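Local coordinates for protein TCR alpha chain (Gallus gallus, PDB 6LIR) that pairs with the TCR beta chain to form the chicken alpha-beta T-cell receptor, which probably recognises peptide antigens presented by MHC molecules, at residues A[42-47]-A[55-60]; A[28-33]-A[61-66]; A[72-77]-A[83-88]; A[119-122]-A[128-131]. All coordinates share one frame; numbering follows the deposited sequence.

Contact 1: residues A[42-47]-A[55-60]; sequences AFLVSA and PDPEGR
Pro55 lies at the margin of the contact, its ring carbon CD 4.5 Å from the carbonyl oxygen of Leu44. At Asp56 the backbone, not the side chain, does the touching: its O lies 3.5 Å from Leu44 CD2, and a water next to this carbonyl donates a hydrogen bond to Leu44 O at 2.9 Å. The approach of the same water to Asp56 O, 2.5 Å, is suspiciously short, and its exact position is doubtful. The Asp56 carboxylate turns elsewhere, toward a long, weak ion pair with Arg34. Pro57 follows through a cis peptide bond, a geometry that proline accepts more readily than other residues, and its CD packs 3.8 Å from Leu44 CD2. Leu44 and Pro57 cross at about a right angle; with its CG beside the backbone N (chi1 -60°), Leu44 directs both methyls at that ring. Branched leucine and compact proline thus fill the apolar part of a junction that is wet next to Asp56. Glycine suits position 59, whose backbone angles would drive a side chain into the carbonyl oxygen of Glu58. Strand 42-47 is an edge strand of its sheet within this chain, beside strand 29-35, and Phe43 packs on Pro98 of the TCR beta chain; Leu44 and Pro57 both lean on Tyr85 of strand 84-90, while the chain runs on into strand 59-63 of the other sheet.

Contact 2: residues A[28-33]-A[61-66]; sequences YSIQWY and LSVSAD
The hydrophobic core of a V-type immunoglobulin beta sandwich is filled here by Ile30 and Trp32 from strand 29-35 of one sheet and Leu61 and Val63 from strand 59-63 of the other. Alternate residues of each strand point inward, so the two strands meet through side chains alone. Ile30 and Val63 come tip to tip: Ile30 CD1 rests between the two methyls of Val63, 3.7 Å from CG2 and 3.8 Å from CG1. Ile30 reaches that far because its CG1 branch is stretched out (chi2 166°), whereas short, forked valine offers two methyls to receive it. Two residues along each strand, Leu61 comes at the pyrrole side of Trp32 at a slant, with its CD1 methyl 3.5 Å from Trp32 CD1. Trp32 is the core tryptophan found in most immunoglobulin domains; its broad indole touches both Leu61 of the facing sheet and, in its own, Cys87 of the disulfide to Cys20. Since the whole ring is buried, its one polar group needs a partner, and Trp32 NE1 hydrogen-bonds to Ser70 OG of strand 69-74. The Leu61 CD1 methyl packs just beside that donor, 3.3 Å from Trp32 NE1.

Contact 3: residues A[72-77]-A[83-88]; sequences LWLARP and AVYYCA
This is apolar packing across the interior of the variable domain, where Leu72 and Leu74 of strand 69-74 face Tyr85 of strand 84-90 in the opposite sheet. Both leucines offer their CD2 methyl, and each meets the phenol ring obliquely. Leu72 crosses the tyrosine at about a right angle, its CD2 lying 3.8 Å from Tyr85 CD2. Leu74 arrives from the direction opposite to Tyr85, so its CD2 meets the far end of the ring, 3.9 Å from Tyr85 CZ and 3.4 Å from Tyr85 OH. The two leucines differ in first torsion: CG of Leu72 is anti to the backbone N (chi1 -177°), while that of Leu74 lies beside it (chi1 -73°), and by these different routes their methyls reach one ring. Pro57 and Leu105 add to the packing around Leu74 and Tyr85. Tyrosine suits the place because its ring is apolar enough for the core while its buried hydroxyl finds polar partners: Tyr85 OH bonds to the carbonyl of Asp81 and to Arg34 NH1. With Asp81, Ala83, Tyr85 and Cys87 spaced as in the D-x-A-x-Y-x-C sequence, the hydroxyl bond back to Asp81 makes this the tyrosine corner of immunoglobulin variable domains.

Contact 4: residues A[119-122]-A[128-131]; sequences RLTS and LEMC
Glu129 sets its carboxylate over one face of the Arg119 guanidinium, the two planes standing 79° apart. Its OE1 lies 3.4 Å above the guanidinium plane of Arg119, offset toward the rim, and OE2 comes within 2.9 Å of Arg119 NH1 from the same face. OE2 too sits well off that plane, so the salt bridge is an electrostatic attraction rather than a directed hydrogen bond. Arg119 NH2 has a second acid, Asp194, so the long, bent arginine chain can serve two carboxylates. Glu129 reaches it because its chain runs extended beyond CG (chi2 179°), and on the way CG passes 4.0 Å from the CG2 methyl of Thr121, the two side chains lying side by side. Beneath these residues runs an antiparallel hairpin, strands 116-121 and 128-134, at the start of the immunoglobulin-like constant domain; Cys131 carries the disulfide to Cys180. Leu120 and Met130 form a hydrogen-bonded pair: Leu120 N donates to Met130 O at 2.8 Å, and Met130 N returns a straighter bond to Leu120 O at 3.0 Å, with 168° at the hydrogen. Their apolar side chains leave on the other face, where Leu120 packs on Val140 and Met130 on Phe124 of the TCR beta chain. Near Ser122 a water joins the two segments, accepting from Ser122 N at 2.9 Å and lying close to Leu128 O.

Contacts 1, 2 and 3 belong to the variable domain, and contact 4 to the constant domain, with about 38 Å or more between its centre and theirs. Contacts 2 and 3 are wholly buried and apolar, bridging the two sheets of the sandwich; strands 29-35 and 84-90, one used by each, are neighbours joined by backbone hydrogen bonds. Contact 1 shares strand 59-63 with contact 2 but lies nearer the surface, where a water takes part; Leu44 and Pro57 both touch residues of contact 3. Contact 4 differs in kind: its strands are neighbours in one sheet, so backbone hydrogen bonds hold them, with a salt bridge on one face and apolar packing against the beta chain on the other.

Contact 1: residues A[42-47]-A[55-60]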
loop_
_atom_site.group_PDB
_atom_site.type_symbol
_atom_site.label_atom_id
_atom_site.label_comp_id
_atom_site.label_asym_id
_atom_site.label_seq_id
_atom_site.Cartn_x
_atom_site.Cartn_y
_atom_site.Cartn_z
ATOM N N ALA A 42 -12.478 -0.806 -0.125
ATOM C CA ALA A 42 -13.514 -0.570 0.869
ATOM C C ALA A 42 -14.627 0.276 0.267
ATOM O O ALA A 42 -14.365 1.279 -0.407
ATOM C CB ALA A 42 -12.936 0.124 2.112
ATOM N N PHE A 43 -15.866 -0.120 0.558
ATOM C CA PHE A 43 -17.050 0.518 -0.003
ATOM C C PHE A 43 -17.178 1.963 0.472
ATOM O O PHE A 43 -16.979 2.265 1.652
ATOM C CB PHE A 43 -18.302 -0.274 0.379
ATOM C CG PHE A 43 -19.585 0.342 -0.108
ATOM C CD1 PHE A 43 -19.922 0.311 -1.452
ATOM C CD2 PHE A 43 -20.456 0.953 0.782
ATOM C CE1 PHE A 43 -21.101 0.883 -1.900
ATOM C CE2 PHE A 43 -21.636 1.527 0.341
ATOM C CZ PHE A 43 -21.960 1.491 -0.999
ATOM N N LEU A 44 -17.493 2.864 -0.459
ATOM C CA LEU A 44 -17.703 4.270 -0.131
ATOM C C LEU A 44 -19.142 4.718 -0.323
ATOM O O LEU A 44 -19.746 5.270 0.605
ATOM C CB LEU A 44 -16.787 5.160 -0.983
ATOM C CG LEU A 44 -15.273 4.984 -0.873
ATOM C CD1 LEU A 44 -14.569 5.960 -1.805
ATOM C CD2 LEU A 44 -14.810 5.170 0.563
ATOM N N VAL A 45 -19.720 4.496 -1.505
ATOM C CA VAL A 45 -21.063 4.980 -1.802
ATOM C C VAL A 45 -21.604 4.199 -2.992
ATOM O O VAL A 45 -20.846 3.672 -3.810
ATOM C CB VAL A 45 -21.039 6.509 -2.075
ATOM C CG1 VAL A 45 -20.270 6.814 -3.350
ATOM C CG2 VAL A 45 -22.446 7.090 -2.124
ATOM N N SER A 46 -22.927 4.148 -3.104
ATOM C CA SER A 46 -23.595 3.524 -4.235
ATOM C C SER A 46 -24.806 4.358 -4.618
ATOM O O SER A 46 -25.515 4.865 -3.745
ATOM C CB SER A 46 -24.038 2.095 -3.914
ATOM O OG SER A 46 -25.026 1.671 -4.833
ATOM N N ALA A 47 -25.048 4.484 -5.922
ATOM C CA ALA A 47 -26.195 5.235 -6.409
ATOM C C ALA A 47 -26.683 4.635 -7.719
ATOM O O ALA A 47 -25.942 3.959 -8.435
ATOM C CB ALA A 47 -25.866 6.718 -6.608
ATOM N N PRO A 55 -20.499 10.008 3.031
ATOM C CA PRO A 55 -20.078 10.320 4.409
ATOM C C PRO A 55 -18.576 10.463 4.558
ATOM O O PRO A 55 -18.092 11.441 5.134
ATOM C CB PRO A 55 -20.644 9.135 5.221
ATOM C CG PRO A 55 -20.954 8.064 4.203
ATOM C CD PRO A 55 -21.299 8.768 2.944
ATOM N N ASP A 56 -17.823 9.512 4.022
ATOM C CA ASP A 56 -16.387 9.452 4.240
ATOM C C ASP A 56 -15.719 8.792 3.039
ATOM O O ASP A 56 -16.018 7.630 2.728
ATOM C CB ASP A 56 -16.095 8.689 5.536
ATOM C CG ASP A 56 -14.613 8.618 5.864
ATOM O OD1 ASP A 56 -13.853 9.527 5.465
ATOM O OD2 ASP A 56 -14.204 7.647 6.533
ATOM N N PRO A 57 -14.848 9.504 2.305
ATOM C CA PRO A 57 -14.428 10.888 2.528
ATOM C C PRO A 57 -15.500 11.867 2.079
ATOM O O PRO A 57 -16.149 11.628 1.058
ATOM C CB PRO A 57 -13.172 11.016 1.664
ATOM C CG PRO A 57 -13.419 10.067 0.532
ATOM C CD PRO A 57 -14.182 8.911 1.130
ATOM N N GLU A 58 -15.730 12.899 2.891
ATOM C CA GLU A 58 -16.727 13.925 2.613
ATOM C C GLU A 58 -16.726 14.324 1.141
ATOM O O GLU A 58 -15.678 14.630 0.566
ATOM C CB GLU A 58 -16.455 15.151 3.493
ATOM C CG GLU A 58 -17.553 16.200 3.479
ATOM C CD GLU A 58 -17.163 17.466 4.232
ATOM O OE1 GLU A 58 -17.315 18.569 3.664
ATOM O OE2 GLU A 58 -16.705 17.358 5.389
ATOM N N GLY A 59 -17.903 14.305 0.535
ATOM C CA GLY A 59 -18.010 14.693 -0.861
ATOM C C GLY A 59 -19.344 14.253 -1.440
ATOM O O GLY A 59 -20.327 14.094 -0.717
ATOM N N ARG A 60 -19.344 14.038 -2.752
ATOM C CA ARG A 60 -20.595 13.758 -3.437
ATOM C C ARG A 60 -20.309 13.007 -4.726
ATOM O O ARG A 60 -19.382 13.350 -5.469
ATOM C CB ARG A 60 -21.369 15.051 -3.737
ATOM C CG ARG A 60 -22.730 14.839 -4.409
ATOM C CD ARG A 60 -23.713 15.959 -4.062
ATOM N NE ARG A 60 -23.310 17.237 -4.646
ATOM C CZ ARG A 60 -23.993 18.374 -4.522
ATOM N NH1 ARG A 60 -25.122 18.404 -3.827
ATOM N NH2 ARG A 60 -23.543 19.485 -5.093
HETATM O O HOH W 1 -18.302 6.690 2.702
#

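Contact 2: residues A[28-33]-A[61-66]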
loop_
_atom_site.group_PDB
_atom_site.type_symbol
_atom_site.label_atom_id
_atom_site.label_comp_id
_atom_site.label_asym_id
_atom_site.label_seq_id
_atom_site.Cartn_x
_atom_site.Cartn_y
_atom_site.Cartn_z
ATOM N N TYR A 28 -26.947 0.199 -14.380
ATOM C CA TYR A 28 -28.099 0.044 -13.501
ATOM C C TYR A 28 -27.790 0.616 -12.125
ATOM O O TYR A 28 -28.651 1.237 -11.492
ATOM C CB TYR A 28 -28.495 -1.430 -13.387
ATOM C CG TYR A 28 -29.584 -1.686 -12.366
ATOM C CD1 TYR A 28 -30.925 -1.542 -12.700
ATOM C CD2 TYR A 28 -29.269 -2.063 -11.063
ATOM C CE1 TYR A 28 -31.924 -1.769 -11.768
ATOM C CE2 TYR A 28 -30.261 -2.292 -10.125
ATOM C CZ TYR A 28 -31.585 -2.144 -10.482
ATOM O OH TYR A 28 -32.573 -2.372 -9.552
ATOM N N SER A 29 -26.564 0.415 -11.655
ATOM C CA SER A 29 -26.125 0.960 -10.383
ATOM C C SER A 29 -24.628 1.201 -10.465
ATOM O O SER A 29 -23.913 0.526 -11.211
ATOM C CB SER A 29 -26.454 0.023 -9.214
ATOM O OG SER A 29 -25.633 -1.130 -9.246
ATOM N N ILE A 30 -24.165 2.189 -9.709
ATOM C CA ILE A 30 -22.763 2.573 -9.700
ATOM C C ILE A 30 -22.286 2.570 -8.258
ATOM O O ILE A 30 -22.966 3.100 -7.372
ATOM C CB ILE A 30 -22.546 3.957 -10.345
ATOM C CG1 ILE A 30 -22.808 3.885 -11.852
ATOM C CG2 ILE A 30 -21.141 4.459 -10.083
ATOM C CD1 ILE A 30 -22.958 5.235 -12.510
ATOM N N GLN A 31 -21.114 1.991 -8.029
ATOM C CA GLN A 31 -20.509 1.951 -6.712
ATOM C C GLN A 31 -19.085 2.459 -6.822
ATOM O O GLN A 31 -18.449 2.362 -7.876
ATOM C CB GLN A 31 -20.493 0.536 -6.120
ATOM C CG GLN A 31 -21.864 -0.044 -5.842
ATOM C CD GLN A 31 -21.879 -1.557 -5.936
ATOM O OE1 GLN A 31 -22.715 -2.134 -6.630
ATOM N NE2 GLN A 31 -20.951 -2.207 -5.241
ATOM N N TRP A 32 -18.577 2.969 -5.708
ATOM C CA TRP A 32 -17.208 3.437 -5.641
ATOM C C TRP A 32 -16.557 2.826 -4.415
ATOM O O TRP A 32 -17.186 2.702 -3.358
ATOM C CB TRP A 32 -17.133 4.963 -5.568
ATOM C CG TRP A 32 -17.273 5.642 -6.893
ATOM C CD1 TRP A 32 -18.435 5.912 -7.557
ATOM C CD2 TRP A 32 -16.214 6.145 -7.715
ATOM N NE1 TRP A 32 -18.165 6.555 -8.743
ATOM C CE2 TRP A 32 -16.809 6.712 -8.863
ATOM C CE3 TRP A 32 -14.821 6.179 -7.590
ATOM C CZ2 TRP A 32 -16.061 7.305 -9.878
ATOM C CZ3 TRP A 32 -14.077 6.766 -8.601
ATOM C CH2 TRP A 32 -14.700 7.322 -9.731
ATOM N N TYR A 33 -15.295 2.444 -4.575
ATOM C CA TYR A 33 -14.500 1.845 -3.519
ATOM C C TYR A 33 -13.168 2.574 -3.459
ATOM O O TYR A 33 -12.759 3.244 -4.412
ATOM C CB TYR A 33 -14.255 0.346 -3.767
ATOM C CG TYR A 33 -15.491 -0.528 -3.726
ATOM C CD1 TYR A 33 -16.388 -0.555 -4.788
ATOM C CD2 TYR A 33 -15.745 -1.346 -2.633
ATOM C CE1 TYR A 33 -17.516 -1.359 -4.753
ATOM C CE2 TYR A 33 -16.867 -2.154 -2.586
ATOM C CZ TYR A 33 -17.749 -2.158 -3.649
ATOM O OH TYR A 33 -18.865 -2.962 -3.598
ATOM N N LEU A 61 -21.120 11.988 -4.972
ATOM C CA LEU A 61 -21.099 11.211 -6.200
ATOM C C LEU A 61 -22.208 11.718 -7.110
ATOM O O LEU A 61 -23.350 11.877 -6.669
ATOM C CB LEU A 61 -21.289 9.724 -5.901
ATOM C CG LEU A 61 -21.725 8.849 -7.071
ATOM C CD1 LEU A 61 -20.567 8.658 -8.035
ATOM C CD2 LEU A 61 -22.261 7.507 -6.577
ATOM N N SER A 62 -21.874 11.971 -8.371
ATOM C CA SER A 62 -22.839 12.437 -9.361
ATOM C C SER A 62 -22.821 11.485 -10.548
ATOM O O SER A 62 -21.762 11.232 -11.132
ATOM C CB SER A 62 -22.542 13.869 -9.816
ATOM O OG SER A 62 -22.766 14.816 -8.778
ATOM N N VAL A 63 -23.988 10.931 -10.871
ATOM C CA VAL A 63 -24.169 10.017 -11.995
ATOM C C VAL A 63 -24.735 10.792 -13.178
ATOM O O VAL A 63 -25.721 11.526 -13.034
ATOM C CB VAL A 63 -25.099 8.850 -11.615
ATOM C CG1 VAL A 63 -25.468 8.024 -12.850
ATOM C CG2 VAL A 63 -24.459 7.975 -10.552
ATOM N N SER A 64 -24.123 10.619 -14.348
ATOM C CA SER A 64 -24.578 11.304 -15.551
ATOM C C SER A 64 -26.012 10.916 -15.893
ATOM O O SER A 64 -26.493 9.837 -15.534
ATOM C CB SER A 64 -23.661 10.985 -16.731
ATOM O OG SER A 64 -22.326 11.370 -16.446
ATOM N N ALA A 65 -26.700 11.829 -16.581
ATOM C CA ALA A 65 -28.100 11.609 -16.934
ATOM C C ALA A 65 -28.283 10.321 -17.730
ATOM O O ALA A 65 -29.274 9.605 -17.545
ATOM C CB ALA A 65 -28.638 12.809 -17.712
ATOM N N ASP A 66 -27.350 10.012 -18.632
ATOM C CA ASP A 66 -27.446 8.796 -19.431
ATOM C C ASP A 66 -26.877 7.570 -18.725
ATOM O O ASP A 66 -26.891 6.480 -19.313
ATOM C CB ASP A 66 -26.748 8.993 -20.781
ATOM C CG ASP A 66 -25.250 9.201 -20.646
ATOM O OD1 ASP A 66 -24.751 9.335 -19.506
ATOM O OD2 ASP A 66 -24.566 9.235 -21.690
#

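Contact 3: residues A[72-77]-A[83-88]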
loop_
_atom_site.group_PDB
_atom_site.type_symbol
_atom_site.label_atom_id
_atom_site.label_comp_id
_atom_site.label_asym_id
_atom_site.label_seq_id
_atom_site.Cartn_x
_atom_site.Cartn_y
_atom_site.Cartn_z
ATOM N N LEU A 72 -16.743 11.089 -8.712
ATOM C CA LEU A 72 -16.637 11.136 -7.264
ATOM C C LEU A 72 -15.900 12.410 -6.876
ATOM O O LEU A 72 -14.721 12.578 -7.208
ATOM C CB LEU A 72 -15.902 9.910 -6.725
ATOM C CG LEU A 72 -15.811 9.862 -5.200
ATOM C CD1 LEU A 72 -17.196 9.678 -4.592
ATOM C CD2 LEU A 72 -14.866 8.761 -4.740
ATOM N N TRP A 73 -16.594 13.304 -6.186
ATOM C CA TRP A 73 -16.016 14.564 -5.738
ATOM C C TRP A 73 -15.651 14.424 -4.269
ATOM O O TRP A 73 -16.512 14.110 -3.444
ATOM C CB TRP A 73 -16.993 15.723 -5.937
ATOM C CG TRP A 73 -16.552 17.019 -5.287
ATOM C CD1 TRP A 73 -17.075 17.593 -4.163
ATOM C CD2 TRP A 73 -15.506 17.893 -5.732
ATOM N NE1 TRP A 73 -16.419 18.773 -3.882
ATOM C CE2 TRP A 73 -15.452 18.979 -4.830
ATOM C CE3 TRP A 73 -14.610 17.865 -6.806
ATOM C CZ2 TRP A 73 -14.540 20.025 -4.971
ATOM C CZ3 TRP A 73 -13.703 18.908 -6.946
ATOM C CH2 TRP A 73 -13.676 19.971 -6.032
ATOM N N LEU A 74 -14.375 14.618 -3.954
ATOM C CA LEU A 74 -13.906 14.667 -2.574
ATOM C C LEU A 74 -13.815 16.134 -2.168
ATOM O O LEU A 74 -13.028 16.887 -2.743
ATOM C CB LEU A 74 -12.548 13.979 -2.435
ATOM C CG LEU A 74 -12.495 12.448 -2.513
ATOM C CD1 LEU A 74 -12.594 11.962 -3.947
ATOM C CD2 LEU A 74 -11.215 11.938 -1.868
ATOM N N ALA A 75 -14.609 16.539 -1.179
ATOM C CA ALA A 75 -14.738 17.966 -0.894
ATOM C C ALA A 75 -13.586 18.503 -0.054
ATOM O O ALA A 75 -13.274 19.698 -0.128
ATOM C CB ALA A 75 -16.056 18.251 -0.188
ATOM N N ARG A 76 -12.956 17.656 0.750
ATOM C CA ARG A 76 -11.942 18.128 1.690
ATOM C C ARG A 76 -10.847 17.097 1.900
ATOM O O ARG A 76 -10.674 16.610 3.027
ATOM C CB ARG A 76 -12.541 18.499 3.045
ATOM C CG ARG A 76 -12.721 19.996 3.180
ATOM C CD ARG A 76 -13.450 20.371 4.456
ATOM N NE ARG A 76 -14.368 21.473 4.219
ATOM C CZ ARG A 76 -15.641 21.310 3.878
ATOM N NH1 ARG A 76 -16.140 20.084 3.742
ATOM N NH2 ARG A 76 -16.409 22.364 3.666
ATOM N N PRO A 77 -10.127 16.707 0.853
ATOM C CA PRO A 77 -9.177 15.600 0.988
ATOM C C PRO A 77 -8.099 15.895 2.015
ATOM O O PRO A 77 -7.528 16.983 2.051
ATOM C CB PRO A 77 -8.580 15.473 -0.422
ATOM C CG PRO A 77 -9.470 16.312 -1.319
ATOM C CD PRO A 77 -9.946 17.411 -0.423
ATOM N N ALA A 83 -5.426 7.169 -1.684
ATOM C CA ALA A 83 -5.738 5.768 -1.925
ATOM C C ALA A 83 -5.982 5.587 -3.414
ATOM O O ALA A 83 -5.947 6.543 -4.194
ATOM C CB ALA A 83 -6.959 5.317 -1.114
ATOM N N VAL A 84 -6.258 4.348 -3.795
ATOM C CA VAL A 84 -6.657 4.020 -5.152
ATOM C C VAL A 84 -8.171 3.910 -5.139
ATOM O O VAL A 84 -8.736 3.093 -4.402
ATOM C CB VAL A 84 -6.001 2.719 -5.641
ATOM C CG1 VAL A 84 -6.520 2.355 -7.029
ATOM C CG2 VAL A 84 -4.485 2.864 -5.653
ATOM N N TYR A 85 -8.825 4.759 -5.920
ATOM C CA TYR A 85 -10.277 4.846 -5.944
ATOM C C TYR A 85 -10.816 4.107 -7.161
ATOM O O TYR A 85 -10.405 4.381 -8.293
ATOM C CB TYR A 85 -10.725 6.308 -5.951
ATOM C CG TYR A 85 -10.525 6.989 -4.616
ATOM C CD1 TYR A 85 -9.272 7.453 -4.227
ATOM C CD2 TYR A 85 -11.588 7.163 -3.742
ATOM C CE1 TYR A 85 -9.088 8.073 -3.003
ATOM C CE2 TYR A 85 -11.416 7.778 -2.521
ATOM C CZ TYR A 85 -10.165 8.232 -2.156
ATOM O OH TYR A 85 -10.006 8.844 -0.939
ATOM N N TYR A 86 -11.724 3.165 -6.918
ATOM C CA TYR A 86 -12.296 2.315 -7.951
ATOM C C TYR A 86 -13.773 2.627 -8.130
ATOM O O TYR A 86 -14.521 2.722 -7.153
ATOM C CB TYR A 86 -12.160 0.831 -7.591
ATOM C CG TYR A 86 -10.772 0.248 -7.713
ATOM C CD1 TYR A 86 -10.273 -0.167 -8.943
ATOM C CD2 TYR A 86 -9.970 0.080 -6.589
ATOM C CE1 TYR A 86 -9.012 -0.714 -9.056
ATOM C CE2 TYR A 86 -8.705 -0.465 -6.692
ATOM C CZ TYR A 86 -8.230 -0.859 -7.927
ATOM O OH TYR A 86 -6.971 -1.401 -8.032
ATOM N N CYS A 87 -14.201 2.734 -9.380
ATOM C CA CYS A 87 -15.621 2.714 -9.682
ATOM C C CYS A 87 -15.977 1.319 -10.174
ATOM O O CYS A 87 -15.154 0.624 -10.775
ATOM C CB CYS A 87 -16.006 3.761 -10.736
ATOM S SG CYS A 87 -15.208 3.521 -12.332
ATOM N N ALA A 88 -17.196 0.898 -9.865
ATOM C CA ALA A 88 -17.701 -0.404 -10.277
ATOM C C ALA A 88 -19.144 -0.223 -10.713
ATOM O O ALA A 88 -19.947 0.348 -9.968
ATOM C CB ALA A 88 -17.603 -1.429 -9.140
#

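Contact 4: residues A[119-122]-A[128-131]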
loop_
_atom_site.group_PDB
_atom_site.type_symbol
_atom_site.label_atom_id
_atom_site.label_comp_id
_atom_site.label_asym_id
_atom_site.label_seq_id
_atom_site.Cartn_x
_atom_site.Cartn_y
_atom_site.Cartn_z
ATOM N N ARG A 119 23.266 11.940 7.500
ATOM C CA ARG A 119 23.824 10.615 7.296
ATOM C C ARG A 119 23.547 9.782 8.535
ATOM O O ARG A 119 23.712 10.256 9.663
ATOM C CB ARG A 119 25.330 10.675 7.046
ATOM C CG ARG A 119 25.719 10.759 5.591
ATOM C CD ARG A 119 26.752 11.847 5.377
ATOM N NE ARG A 119 27.977 11.609 6.138
ATOM C CZ ARG A 119 29.022 10.926 5.680
ATOM N NH1 ARG A 119 28.993 10.404 4.460
ATOM N NH2 ARG A 119 30.097 10.761 6.441
ATOM N N LEU A 120 23.144 8.538 8.324
ATOM C CA LEU A 120 22.830 7.648 9.425
ATOM C C LEU A 120 23.654 6.381 9.305
ATOM O O LEU A 120 23.988 5.932 8.204
ATOM C CB LEU A 120 21.343 7.270 9.445
ATOM C CG LEU A 120 20.298 8.359 9.212
ATOM C CD1 LEU A 120 18.898 7.762 9.311
ATOM C CD2 LEU A 120 20.476 9.482 10.207
ATOM N N THR A 121 23.945 5.787 10.452
ATOM C CA THR A 121 24.610 4.501 10.498
ATOM C C THR A 121 23.784 3.567 11.368
ATOM O O THR A 121 22.953 4.003 12.172
ATOM C CB THR A 121 26.036 4.627 11.051
ATOM O OG1 THR A 121 25.984 5.188 12.369
ATOM C CG2 THR A 121 26.879 5.532 10.151
ATOM N N SER A 122 24.019 2.271 11.189
ATOM C CA SER A 122 23.316 1.237 11.927
ATOM C C SER A 122 24.323 0.328 12.607
ATOM O O SER A 122 25.322 -0.066 11.998
ATOM C CB SER A 122 22.415 0.397 11.021
ATOM O OG SER A 122 22.271 -0.910 11.549
ATOM N N LEU A 128 27.427 0.274 6.059
ATOM C CA LEU A 128 26.280 0.777 5.321
ATOM C C LEU A 128 25.915 2.141 5.881
ATOM O O LEU A 128 26.021 2.371 7.089
ATOM C CB LEU A 128 25.075 -0.169 5.434
ATOM C CG LEU A 128 24.726 -1.070 4.250
ATOM C CD1 LEU A 128 25.762 -2.156 4.066
ATOM C CD2 LEU A 128 23.348 -1.683 4.448
ATOM N N GLU A 129 25.497 3.043 4.999
ATOM C CA GLU A 129 25.095 4.387 5.386
ATOM C C GLU A 129 23.776 4.728 4.714
ATOM O O GLU A 129 23.546 4.360 3.558
ATOM C CB GLU A 129 26.158 5.426 5.010
ATOM C CG GLU A 129 26.664 6.239 6.187
ATOM C CD GLU A 129 27.727 7.246 5.786
ATOM O OE1 GLU A 129 28.774 7.312 6.464
ATOM O OE2 GLU A 129 27.514 7.973 4.791
ATOM N N MET A 130 22.903 5.418 5.449
ATOM C CA MET A 130 21.596 5.815 4.944
ATOM C C MET A 130 21.515 7.334 4.904
ATOM O O MET A 130 21.830 8.011 5.889
ATOM C CB MET A 130 20.477 5.248 5.821
ATOM C CG MET A 130 19.070 5.692 5.433
ATOM S SD MET A 130 18.434 4.885 3.951
ATOM C CE MET A 130 18.202 3.211 4.550
ATOM N N CYS A 131 21.097 7.865 3.769
ATOM C CA CYS A 131 20.957 9.304 3.598
ATOM C C CYS A 131 19.507 9.701 3.815
ATOM O O CYS A 131 18.611 9.171 3.157
ATOM C CB CYS A 131 21.447 9.740 2.219
ATOM S SG CYS A 131 21.608 11.523 1.933
HETATM O O HOH W 2 26.315 1.544 9.554
#